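Local coordinates for protein putative glycosidase ph117-related (Bacteroides thetaiotaomicron, PDB 5A7V) that probably hydrolyses or phosphorolyses beta-linked mannosides, as a family GH130 enzyme, and holds mannose units in a pocket at the centre of a beta-propeller, at residues G143-R148 and T162-H167; G201-S206 and L270-P275; H233-T238 and G253-L258. One frame throughout, in Å; residues are numbered along the deposited sequence.

Contact 1. Residues G143-R148 and T162-H167; sequences GCEDPR and TQWNRH. With BMA (beta-D-mannopyranose), chain C; MAN (alpha-D-mannopyranose), chain D; MAN (alpha-D-mannopyranose), chain E; SO4 (sulfate ion), chain I.
Glu145 turns CG beside its own backbone N (chi1 -51°) and then runs out extended, while Trp164 swings CG anti to its N (chi1 -179°), so that carboxylate and indole meet on one face of a beta hairpin, Glu145 OE2 lying 3.2 Å from Trp164 CD1. The hairpin, strands 143-151 and 157-164, belongs to one blade of the GH130 beta-propeller. Its rungs are antiparallel: Glu145 and Thr162 exchange a pair of backbone bonds, with Thr162 N to Glu145 O at 2.9 Å, and Trp164 N reaches Gly143 O at 3.1 Å. Trp164 offers the mannose a flat floor, on which C6 of either modelled anomer sits over the ring centre, 3.5 Å from CD2 in the beta form. The indole NE1 is tied to Gly103 O. Glu145 lies at the same sugar, with OE2 2.6 Å from BMA O4 and OE1 close to the 6-hydroxyl. The next residue, Asp146, serves the second mannose, OD2 standing 2.7 Å from O3 of MAN chain E, while OD1 forms a salt bridge with Arg93. One water links the two carboxylates, donating to Glu145 OE1 and Asp146 OD2 and accepting from Thr162 OG1, each at 2.8 Å.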
loop_
_atom_site.group_PDB
_atom_site.type_symbol
_atom_site.label_atom_id
_atom_site.label_comp_id
_atom_site.label_asym_id
_atom_site.label_seq_id
_atom_site.Cartn_x
_atom_site.Cartn_y
_atom_site.Cartn_z
ATOM N N GLY A 143 -14.171 0.748 10.024
ATOM C CA GLY A 143 -14.240 0.079 8.710
ATOM C C GLY A 143 -12.961 -0.599 8.274
ATOM O O GLY A 143 -12.229 -1.168 9.105
ATOM N N CYS A 144 -12.753 -0.581 6.962
ATOM C CA CYS A 144 -11.789 -1.447 6.272
ATOM C C CYS A 144 -10.888 -0.528 5.469
ATOM O O CYS A 144 -11.339 0.152 4.549
ATOM C CB CYS A 144 -12.533 -2.436 5.363
ATOM S SG CYS A 144 -13.870 -3.313 6.210
ATOM N N GLU A 145 -9.601 -0.503 5.829
ATOM C CA GLU A 145 -8.663 0.517 5.343
ATOM C C GLU A 145 -7.516 -0.081 4.538
ATOM O O GLU A 145 -7.109 -1.239 4.761
ATOM C CB GLU A 145 -7.996 1.264 6.510
ATOM C CG GLU A 145 -8.954 1.806 7.533
ATOM C CD GLU A 145 -8.293 2.387 8.760
ATOM O OE1 GLU A 145 -7.122 2.019 9.073
ATOM O OE2 GLU A 145 -8.977 3.165 9.509
ATOM N N ASP A 146 -6.967 0.691 3.624
ATOM C CA ASP A 146 -5.612 0.474 3.112
ATOM C C ASP A 146 -5.365 -0.932 2.528
ATOM O O ASP A 146 -4.472 -1.671 2.952
ATOM C CB ASP A 146 -4.548 0.790 4.166
ATOM C CG ASP A 146 -4.568 2.220 4.721
ATOM O OD1 ASP A 146 -5.304 3.061 4.203
ATOM O OD2 ASP A 146 -3.778 2.416 5.681
ATOM N N PRO A 147 -6.170 -1.282 1.513
ATOM C CA PRO A 147 -6.041 -2.631 0.926
ATOM C C PRO A 147 -4.798 -2.783 0.078
ATOM O O PRO A 147 -4.355 -1.852 -0.592
ATOM C CB PRO A 147 -7.305 -2.756 0.051
ATOM C CG PRO A 147 -7.526 -1.320 -0.406
ATOM C CD PRO A 147 -7.188 -0.482 0.822
ATOM N N ARG A 148 -4.256 -4.006 0.060
ATOM C CA ARG A 148 -3.291 -4.411 -0.947
ATOM C C ARG A 148 -3.816 -5.731 -1.536
ATOM O O ARG A 148 -4.318 -6.564 -0.778
ATOM C CB ARG A 148 -1.901 -4.682 -0.398
ATOM C CG ARG A 148 -1.116 -3.423 -0.098
ATOM C CD ARG A 148 -1.087 -3.110 1.279
ATOM N NE ARG A 148 -0.098 -2.095 1.703
ATOM C CZ ARG A 148 -0.405 -1.239 2.642
ATOM N NH1 ARG A 148 -1.579 -1.195 3.169
ATOM N NH2 ARG A 148 0.491 -0.330 2.998
ATOM N N THR A 162 -6.564 -3.178 6.822
ATOM C CA THR A 162 -6.679 -2.906 8.233
ATOM C C THR A 162 -8.135 -2.897 8.708
ATOM O O THR A 162 -8.978 -2.193 8.109
ATOM C CB THR A 162 -6.104 -1.503 8.563
ATOM O OG1 THR A 162 -4.828 -1.385 7.941
ATOM C CG2 THR A 162 -5.960 -1.352 10.055
ATOM N N GLN A 163 -8.411 -3.633 9.776
ATOM C CA GLN A 163 -9.668 -3.535 10.495
ATOM C C GLN A 163 -9.521 -2.434 11.539
ATOM O O GLN A 163 -8.580 -2.487 12.330
ATOM C CB GLN A 163 -9.997 -4.888 11.188
ATOM C CG GLN A 163 -10.066 -6.047 10.235
ATOM C CD GLN A 163 -10.328 -7.331 10.975
ATOM O OE1 GLN A 163 -9.526 -7.759 11.827
ATOM N NE2 GLN A 163 -11.401 -7.986 10.635
ATOM N N TRP A 164 -10.476 -1.516 11.592
ATOM C CA TRP A 164 -10.394 -0.435 12.554
ATOM C C TRP A 164 -11.702 -0.291 13.324
ATOM O O TRP A 164 -12.767 0.016 12.748
ATOM C CB TRP A 164 -9.988 0.877 11.872
ATOM C CG TRP A 164 -9.824 2.116 12.716
ATOM C CD1 TRP A 164 -10.312 3.344 12.399
ATOM C CD2 TRP A 164 -9.117 2.262 13.956
ATOM N NE1 TRP A 164 -9.906 4.272 13.323
ATOM C CE2 TRP A 164 -9.168 3.648 14.300
ATOM C CE3 TRP A 164 -8.398 1.397 14.791
ATOM C CZ2 TRP A 164 -8.551 4.174 15.442
ATOM C CZ3 TRP A 164 -7.763 1.936 15.922
ATOM C CH2 TRP A 164 -7.834 3.314 16.235
ATOM N N ASN A 165 -11.608 -0.466 14.644
ATOM C CA ASN A 165 -12.753 -0.334 15.564
ATOM C C ASN A 165 -12.599 0.789 16.587
ATOM O O ASN A 165 -13.265 0.805 17.617
ATOM C CB ASN A 165 -13.001 -1.668 16.289
ATOM C CG ASN A 165 -11.864 -2.060 17.204
ATOM O OD1 ASN A 165 -10.838 -1.358 17.293
ATOM N ND2 ASN A 165 -12.018 -3.179 17.883
ATOM N N ARG A 166 -11.698 1.732 16.289
ATOM C CA ARG A 166 -11.350 2.870 17.172
ATOM C C ARG A 166 -10.588 2.460 18.422
ATOM O O ARG A 166 -10.298 3.321 19.262
ATOM C CB ARG A 166 -12.571 3.703 17.502
ATOM C CG ARG A 166 -13.108 4.449 16.299
ATOM C CD ARG A 166 -12.245 5.592 15.885
ATOM N NE ARG A 166 -12.476 6.761 16.698
ATOM C CZ ARG A 166 -13.542 7.566 16.565
ATOM N NH1 ARG A 166 -14.524 7.309 15.649
ATOM N NH2 ARG A 166 -13.647 8.616 17.355
ATOM N N HIS A 167 -10.220 1.165 18.538
ATOM C CA HIS A 167 -9.378 0.700 19.644
ATOM C C HIS A 167 -8.025 0.214 19.156
ATOM O O HIS A 167 -7.002 0.793 19.506
ATOM C CB HIS A 167 -10.073 -0.357 20.524
ATOM C CG HIS A 167 -9.258 -0.747 21.723
ATOM N ND1 HIS A 167 -9.295 -1.996 22.288
ATOM C CD2 HIS A 167 -8.328 -0.052 22.427
ATOM C CE1 HIS A 167 -8.422 -2.070 23.286
ATOM N NE2 HIS A 167 -7.829 -0.894 23.390
HETATM C C1 BMA C . -3.943 6.167 11.623
HETATM C C2 BMA C . -4.086 6.369 10.111
HETATM C C3 BMA C . -5.554 6.366 9.753
HETATM C C4 BMA C . -6.219 5.110 10.280
HETATM C C5 BMA C . -5.847 4.841 11.743
HETATM C C6 BMA C . -6.363 3.506 12.246
HETATM O O1 BMA C . -2.619 6.202 12.132
HETATM O O2 BMA C . -3.456 5.296 9.398
HETATM O O3 BMA C . -5.793 6.516 8.302
HETATM O O4 BMA C . -7.639 5.297 10.156
HETATM O O5 BMA C . -4.420 4.864 11.975
HETATM O O6 BMA C . -5.880 2.397 11.481
HETATM C C1 MAN D . -4.019 6.040 11.723
HETATM C C2 MAN D . -3.839 6.182 10.272
HETATM C C3 MAN D . -5.247 6.289 9.732
HETATM C C4 MAN D . -6.178 5.163 10.164
HETATM C C5 MAN D . -6.079 4.903 11.656
HETATM C C6 MAN D . -6.583 3.530 12.046
HETATM O O1 MAN D . -4.417 7.156 12.424
HETATM O O2 MAN D . -3.255 5.036 9.664
HETATM O O3 MAN D . -5.294 6.322 8.298
HETATM O O4 MAN D . -7.540 5.511 9.856
HETATM O O5 MAN D . -4.741 4.945 12.112
HETATM O O6 MAN D . -5.885 2.469 11.385
HETATM C C1 MAN E . -0.415 5.403 8.366
HETATM C C2 MAN E . -0.747 4.674 7.046
HETATM C C3 MAN E . -1.945 5.218 6.244
HETATM C C4 MAN E . -1.939 6.757 6.204
HETATM C C5 MAN E . -0.765 7.372 6.989
HETATM C C6 MAN E . -0.859 8.911 7.085
HETATM O O1 MAN E . 1.048 5.229 8.778
HETATM O O2 MAN E . -0.998 3.311 7.416
HETATM O O3 MAN E . -3.190 4.825 6.789
HETATM O O4 MAN E . -1.929 7.113 4.837
HETATM O O5 MAN E . -0.807 6.792 8.332
HETATM O O6 MAN E . -2.041 9.273 7.811
HETATM S S SO4 I . -10.596 -4.768 20.883
HETATM O O1 SO4 I . -10.041 -4.077 19.711
HETATM O O2 SO4 I . -11.919 -5.367 20.543
HETATM O O3 SO4 I . -10.728 -3.786 21.998
HETATM O O4 SO4 I . -9.743 -5.908 21.300
HETATM O O HOH W 1 -4.594 1.437 8.124
HETATM O O HOH W 2 -3.316 -2.373 5.924
#

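Contact 2. Residues G201-S206 and L270-P275; sequences GCKSGS and LTECGP. With MAN (alpha-D-mannopyranose), chain E; MAN (alpha-D-mannopyranose), chain D; BMA (beta-D-mannopyranose), chain C.
The mannose-binding pocket at the heart of the propeller has one wall where Ser204 meets Glu272. Ser204 OG donates to Glu272 OE2 at 2.6 Å on the anti lone pair, the side away from OE1. The same OE2 accepts from O2 of MAN chain E, also at 2.6 Å, so two hydroxyls grip this oxygen and help fix the rotation of the carboxylate. OE1 lies 2.7 Å from O1 of that sugar. With CG anti to its backbone N (chi1 177°) and the rest extended, Glu272 carries its carboxylate out to Ser204 and the sugar. Lys203 crosses it at a slant, CD 3.6 Å from Glu272 OE2, then bends at chi3 (64°) and takes NZ on to the other mannose, where it donates to O6 of BMA at 2.9 Å. Farther from the sugars, Cys273 packs CB against Ser206 OG at 3.2 Å, and that hydroxyl also faces two carbonyls, Gly274 O at 2.9 Å and Pro275 O, with one proton between them. Strands 205-212 and 270-280 continue from here as parallel neighbours in a mixed sheet, with 225-229 pairing to the former and 283-291 to the latter, while Phe348 and Tyr306 close in on Glu272.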
loop_
_atom_site.group_PDB
_atom_site.type_symbol
_atom_site.label_atom_id
_atom_site.label_comp_id
_atom_site.label_asym_id
_atom_site.label_seq_id
_atom_site.Cartn_x
_atom_site.Cartn_y
_atom_site.Cartn_z
ATOM N N GLY A 201 -1.553 -4.385 17.488
ATOM C CA GLY A 201 -1.844 -3.307 16.546
ATOM C C GLY A 201 -0.872 -3.428 15.380
ATOM O O GLY A 201 0.362 -3.396 15.531
ATOM N N CYS A 202 -1.417 -3.628 14.207
ATOM C CA CYS A 202 -0.637 -3.884 13.014
ATOM C C CYS A 202 -1.405 -3.525 11.748
ATOM O O CYS A 202 -2.635 -3.406 11.773
ATOM C CB CYS A 202 -0.135 -5.338 13.000
ATOM S SG CYS A 202 -1.408 -6.608 13.103
ATOM N N LYS A 203 -0.669 -3.435 10.636
ATOM C CA LYS A 203 -1.210 -3.031 9.338
ATOM C C LYS A 203 -0.142 -3.174 8.272
ATOM O O LYS A 203 1.017 -3.439 8.606
ATOM C CB LYS A 203 -1.788 -1.600 9.374
ATOM C CG LYS A 203 -0.783 -0.520 9.835
ATOM C CD LYS A 203 -1.364 0.909 9.742
ATOM C CE LYS A 203 -2.522 1.108 10.668
ATOM N NZ LYS A 203 -3.127 2.461 10.562
ATOM N N SER A 204 -0.534 -3.022 7.025
ATOM C CA SER A 204 0.380 -2.856 5.873
ATOM C C SER A 204 1.127 -4.151 5.517
ATOM O O SER A 204 2.294 -4.333 5.878
ATOM C CB SER A 204 1.324 -1.670 6.092
ATOM O OG SER A 204 0.544 -0.490 6.217
ATOM N N GLY A 205 0.404 -5.037 4.810
ATOM C CA GLY A 205 0.920 -6.354 4.438
ATOM C C GLY A 205 1.191 -6.503 2.965
ATOM O O GLY A 205 0.255 -6.387 2.145
ATOM N N SER A 206 2.441 -6.807 2.599
ATOM C CA SER A 206 2.944 -6.933 1.210
ATOM C C SER A 206 3.357 -8.384 0.935
ATOM O O SER A 206 4.462 -8.837 1.288
ATOM C CB SER A 206 4.177 -6.031 1.070
ATOM O OG SER A 206 3.867 -4.656 1.332
ATOM N N LEU A 270 9.116 5.998 10.353
ATOM C CA LEU A 270 8.391 4.739 9.984
ATOM C C LEU A 270 9.050 4.199 8.731
ATOM O O LEU A 270 9.573 4.958 7.883
ATOM C CB LEU A 270 6.929 5.018 9.658
ATOM C CG LEU A 270 6.065 5.616 10.728
ATOM C CD1 LEU A 270 4.685 5.961 10.142
ATOM C CD2 LEU A 270 5.925 4.738 11.945
ATOM N N THR A 271 8.974 2.863 8.619
ATOM C CA THR A 271 9.299 2.095 7.387
ATOM C C THR A 271 8.102 1.165 7.140
ATOM O O THR A 271 8.050 0.052 7.697
ATOM C CB THR A 271 10.616 1.253 7.520
ATOM O OG1 THR A 271 10.532 0.461 8.711
ATOM C CG2 THR A 271 11.853 2.145 7.626
ATOM N N GLU A 272 7.154 1.626 6.361
ATOM C CA GLU A 272 5.832 1.003 6.302
ATOM C C GLU A 272 5.637 0.376 4.931
ATOM O O GLU A 272 5.751 0.992 3.886
ATOM C CB GLU A 272 4.749 2.054 6.530
ATOM C CG GLU A 272 3.324 1.477 6.410
ATOM C CD GLU A 272 2.238 2.341 6.979
ATOM O OE1 GLU A 272 2.504 3.581 7.186
ATOM O OE2 GLU A 272 1.148 1.817 7.279
ATOM N N CYS A 273 5.364 -0.932 4.944
ATOM C CA CYS A 273 5.246 -1.722 3.691
ATOM C C CYS A 273 4.277 -1.089 2.719
ATOM O O CYS A 273 3.246 -0.586 3.118
ATOM C CB CYS A 273 4.890 -3.174 4.031
ATOM S SG CYS A 273 6.201 -4.034 4.947
ATOM N N GLY A 274 4.603 -1.141 1.420
ATOM C CA GLY A 274 3.772 -0.564 0.379
ATOM C C GLY A 274 2.996 -1.636 -0.434
ATOM O O GLY A 274 2.279 -2.451 0.186
ATOM N N PRO A 275 3.160 -1.656 -1.743
ATOM C CA PRO A 275 2.461 -2.674 -2.540
ATOM C C PRO A 275 3.060 -4.072 -2.303
ATOM O O PRO A 275 4.040 -4.234 -1.589
ATOM C CB PRO A 275 2.715 -2.231 -3.974
ATOM C CG PRO A 275 3.974 -1.436 -3.917
ATOM C CD PRO A 275 4.031 -0.791 -2.582
HETATM C C1 MAN E . -0.415 5.403 8.366
HETATM C C2 MAN E . -0.747 4.674 7.046
HETATM C C3 MAN E . -1.945 5.218 6.244
HETATM C C4 MAN E . -1.939 6.757 6.204
HETATM C C5 MAN E . -0.765 7.372 6.989
HETATM C C6 MAN E . -0.859 8.911 7.085
HETATM O O1 MAN E . 1.048 5.229 8.778
HETATM O O2 MAN E . -0.998 3.311 7.416
HETATM O O3 MAN E . -3.190 4.825 6.789
HETATM O O4 MAN E . -1.929 7.113 4.837
HETATM O O5 MAN E . -0.807 6.792 8.332
HETATM O O6 MAN E . -2.041 9.273 7.811
HETATM C C1 MAN D . -4.019 6.040 11.723
HETATM C C2 MAN D . -3.839 6.182 10.272
HETATM C C3 MAN D . -5.247 6.289 9.732
HETATM C C4 MAN D . -6.178 5.163 10.164
HETATM C C5 MAN D . -6.079 4.903 11.656
HETATM C C6 MAN D . -6.583 3.530 12.046
HETATM O O1 MAN D . -4.417 7.156 12.424
HETATM O O2 MAN D . -3.255 5.036 9.664
HETATM O O3 MAN D . -5.294 6.322 8.298
HETATM O O4 MAN D . -7.540 5.511 9.856
HETATM O O5 MAN D . -4.741 4.945 12.112
HETATM O O6 MAN D . -5.885 2.469 11.385
HETATM C C1 BMA C . -3.943 6.167 11.623
HETATM C C2 BMA C . -4.086 6.369 10.111
HETATM C C3 BMA C . -5.554 6.366 9.753
HETATM C C4 BMA C . -6.219 5.110 10.280
HETATM C C5 BMA C . -5.847 4.841 11.743
HETATM C C6 BMA C . -6.363 3.506 12.246
HETATM O O1 BMA C . -2.619 6.202 12.132
HETATM O O2 BMA C . -3.456 5.296 9.398
HETATM O O3 BMA C . -5.793 6.516 8.302
HETATM O O4 BMA C . -7.639 5.297 10.156
HETATM O O5 BMA C . -4.420 4.864 11.975
HETATM O O6 BMA C . -5.880 2.397 11.481
#

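Contact 3. Residues H233-T238 and G253-L258; sequences HVFAAT and GSLRKL
Leu258 CD2 rests 3.7 Å from Ala236 CB, with Val234 CG1 alongside Leu258 CB, in one of two small apolar clusters that hold the loop 253-258 against residues 233-236. In the other, the Phe235 ring is sandwiched: Leu255 CD1 lies over one face toward the rim, His233 CB over the opposite face, and Leu255 CB comes to 3.6 Å from Phe235 CE1, the two side chains crossing at about a right angle. Lys257 runs beside Phe235 and, extended beyond CG (chi3 -177°), lays its aliphatic chain across the imidazole of His233. Its CE makes a CH-pi contact 3.7 Å from the ring centroid, only 11° off the normal. His233 ND1 is engaged with Ser260 OG. Polar links finish the joint: Leu258 N donates to Val234 O at 2.8 Å, and a water accepts from Ala236 N at 2.9 Å and lies 2.7 Å from Arg256 O. Around this joint, strand 235-239 lies between 225-229 and 246-247, all antiparallel. Trp229 of strand 225-229 meets the Phe235 ring, and 253-258 belongs to the connection leading from 246-247 to strand 270-280.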
loop_
_atom_site.group_PDB
_atom_site.type_symbol
_atom_site.label_atom_id
_atom_site.label_comp_id
_atom_site.label_asym_id
_atom_site.label_seq_id
_atom_site.Cartn_x
_atom_site.Cartn_y
_atom_site.Cartn_z
ATOM N N HIS A 233 8.305 -0.800 11.790
ATOM C CA HIS A 233 9.461 -1.611 11.354
ATOM C C HIS A 233 8.944 -2.543 10.264
ATOM O O HIS A 233 7.701 -2.750 10.175
ATOM C CB HIS A 233 10.032 -2.485 12.482
ATOM C CG HIS A 233 10.346 -1.728 13.713
ATOM N ND1 HIS A 233 11.569 -1.127 13.943
ATOM C CD2 HIS A 233 9.556 -1.437 14.772
ATOM C CE1 HIS A 233 11.505 -0.485 15.102
ATOM N NE2 HIS A 233 10.292 -0.651 15.612
ATOM N N VAL A 234 9.866 -3.063 9.462
ATOM C CA VAL A 234 9.511 -4.149 8.530
ATOM C C VAL A 234 9.722 -5.499 9.217
ATOM O O VAL A 234 10.832 -5.819 9.648
ATOM C CB VAL A 234 10.304 -4.070 7.205
ATOM C CG1 VAL A 234 9.987 -5.241 6.302
ATOM C CG2 VAL A 234 10.031 -2.722 6.536
ATOM N N PHE A 235 8.618 -6.238 9.315
ATOM C CA PHE A 235 8.534 -7.569 9.887
ATOM C C PHE A 235 8.201 -8.555 8.734
ATOM O O PHE A 235 8.008 -8.127 7.583
ATOM C CB PHE A 235 7.426 -7.651 10.924
ATOM C CG PHE A 235 7.569 -6.682 12.078
ATOM C CD1 PHE A 235 8.559 -6.855 13.026
ATOM C CD2 PHE A 235 6.699 -5.596 12.218
ATOM C CE1 PHE A 235 8.658 -5.986 14.094
ATOM C CE2 PHE A 235 6.822 -4.714 13.282
ATOM C CZ PHE A 235 7.803 -4.928 14.219
ATOM N N ALA A 236 8.142 -9.869 9.038
ATOM C CA ALA A 236 7.763 -10.861 8.007
ATOM C C ALA A 236 6.925 -11.963 8.609
ATOM O O ALA A 236 6.795 -12.089 9.833
ATOM C CB ALA A 236 8.977 -11.397 7.294
ATOM N N ALA A 237 6.288 -12.716 7.712
ATOM C CA ALA A 237 5.443 -13.846 8.112
ATOM C C ALA A 237 5.358 -14.833 6.954
ATOM O O ALA A 237 5.563 -14.490 5.788
ATOM C CB ALA A 237 4.041 -13.348 8.463
ATOM N N THR A 238 5.055 -16.082 7.332
ATOM C CA THR A 238 4.796 -17.144 6.350
ATOM C C THR A 238 3.374 -17.702 6.500
ATOM O O THR A 238 2.732 -17.518 7.526
ATOM C CB THR A 238 5.816 -18.305 6.469
ATOM O OG1 THR A 238 5.680 -18.922 7.738
ATOM C CG2 THR A 238 7.222 -17.821 6.263
ATOM N N GLY A 253 10.602 -14.667 21.535
ATOM C CA GLY A 253 9.240 -14.654 20.995
ATOM C C GLY A 253 8.768 -13.303 20.537
ATOM O O GLY A 253 7.659 -13.199 19.998
ATOM N N SER A 254 9.608 -12.264 20.697
ATOM C CA SER A 254 9.247 -10.933 20.197
ATOM C C SER A 254 9.317 -10.907 18.670
ATOM O O SER A 254 10.011 -11.718 18.056
ATOM C CB SER A 254 10.146 -9.823 20.764
ATOM O OG SER A 254 11.514 -10.018 20.431
ATOM N N LEU A 255 8.633 -9.934 18.052
ATOM C CA LEU A 255 8.632 -9.834 16.569
ATOM C C LEU A 255 10.050 -9.499 16.074
ATOM O O LEU A 255 10.697 -8.555 16.580
ATOM C CB LEU A 255 7.646 -8.793 16.103
ATOM C CG LEU A 255 6.181 -9.091 16.447
ATOM C CD1 LEU A 255 5.351 -7.817 16.258
ATOM C CD2 LEU A 255 5.633 -10.220 15.585
ATOM N N ARG A 256 10.524 -10.217 15.059
ATOM C CA ARG A 256 11.877 -10.022 14.518
ATOM C C ARG A 256 11.855 -8.906 13.475
ATOM O O ARG A 256 11.177 -8.972 12.456
ATOM C CB ARG A 256 12.429 -11.315 13.897
ATOM C CG ARG A 256 13.818 -11.171 13.257
ATOM C CD ARG A 256 14.318 -12.525 12.804
ATOM N NE ARG A 256 15.471 -12.460 11.954
ATOM C CZ ARG A 256 16.430 -13.386 11.933
ATOM N NH1 ARG A 256 16.370 -14.475 12.719
ATOM N NH2 ARG A 256 17.482 -13.226 11.106
ATOM N N LYS A 257 12.624 -7.854 13.749
ATOM C CA LYS A 257 12.712 -6.685 12.848
ATOM C C LYS A 257 13.659 -6.998 11.714
ATOM O O LYS A 257 14.871 -7.239 11.956
ATOM C CB LYS A 257 13.181 -5.440 13.614
ATOM C CG LYS A 257 12.249 -4.997 14.707
ATOM C CD LYS A 257 12.962 -4.039 15.685
ATOM C CE LYS A 257 12.068 -3.659 16.819
ATOM N NZ LYS A 257 12.796 -2.805 17.821
ATOM N N LEU A 258 13.185 -6.991 10.465
ATOM C CA LEU A 258 14.050 -7.180 9.314
ATOM C C LEU A 258 14.895 -5.943 9.002
ATOM O O LEU A 258 16.064 -6.085 8.649
ATOM C CB LEU A 258 13.218 -7.560 8.056
ATOM C CG LEU A 258 12.762 -9.000 7.898
ATOM C CD1 LEU A 258 12.257 -9.692 9.109
ATOM C CD2 LEU A 258 11.888 -9.165 6.677
HETATM O O HOH W 3 9.056 -10.551 11.701
#

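How the contacts relate
Contacts 1 and 2, with centres 12 Å apart, build adjoining walls of one pocket, and both touch the same two mannose sites. They are probably bonded together through Arg148, whose NH2 lies 2.8 Å from Cys273 O and whose NE lies 2.8 Å from Gly274 O. Thr162 OG1 also packs on Lys203 CB at 3.4 Å. Contact 3 is nested in the chain between the segments of contact 2, about 12 Å away between centres, and stands behind it: Thr271 OG1 meets His233 CA at 3.5 Å, and Thr271 O packs on Val234 CG2. It does not touch contact 1, their nearest atoms being about 10 Å apart, and its Val234 side chain is about 12 Å from a bound mannose.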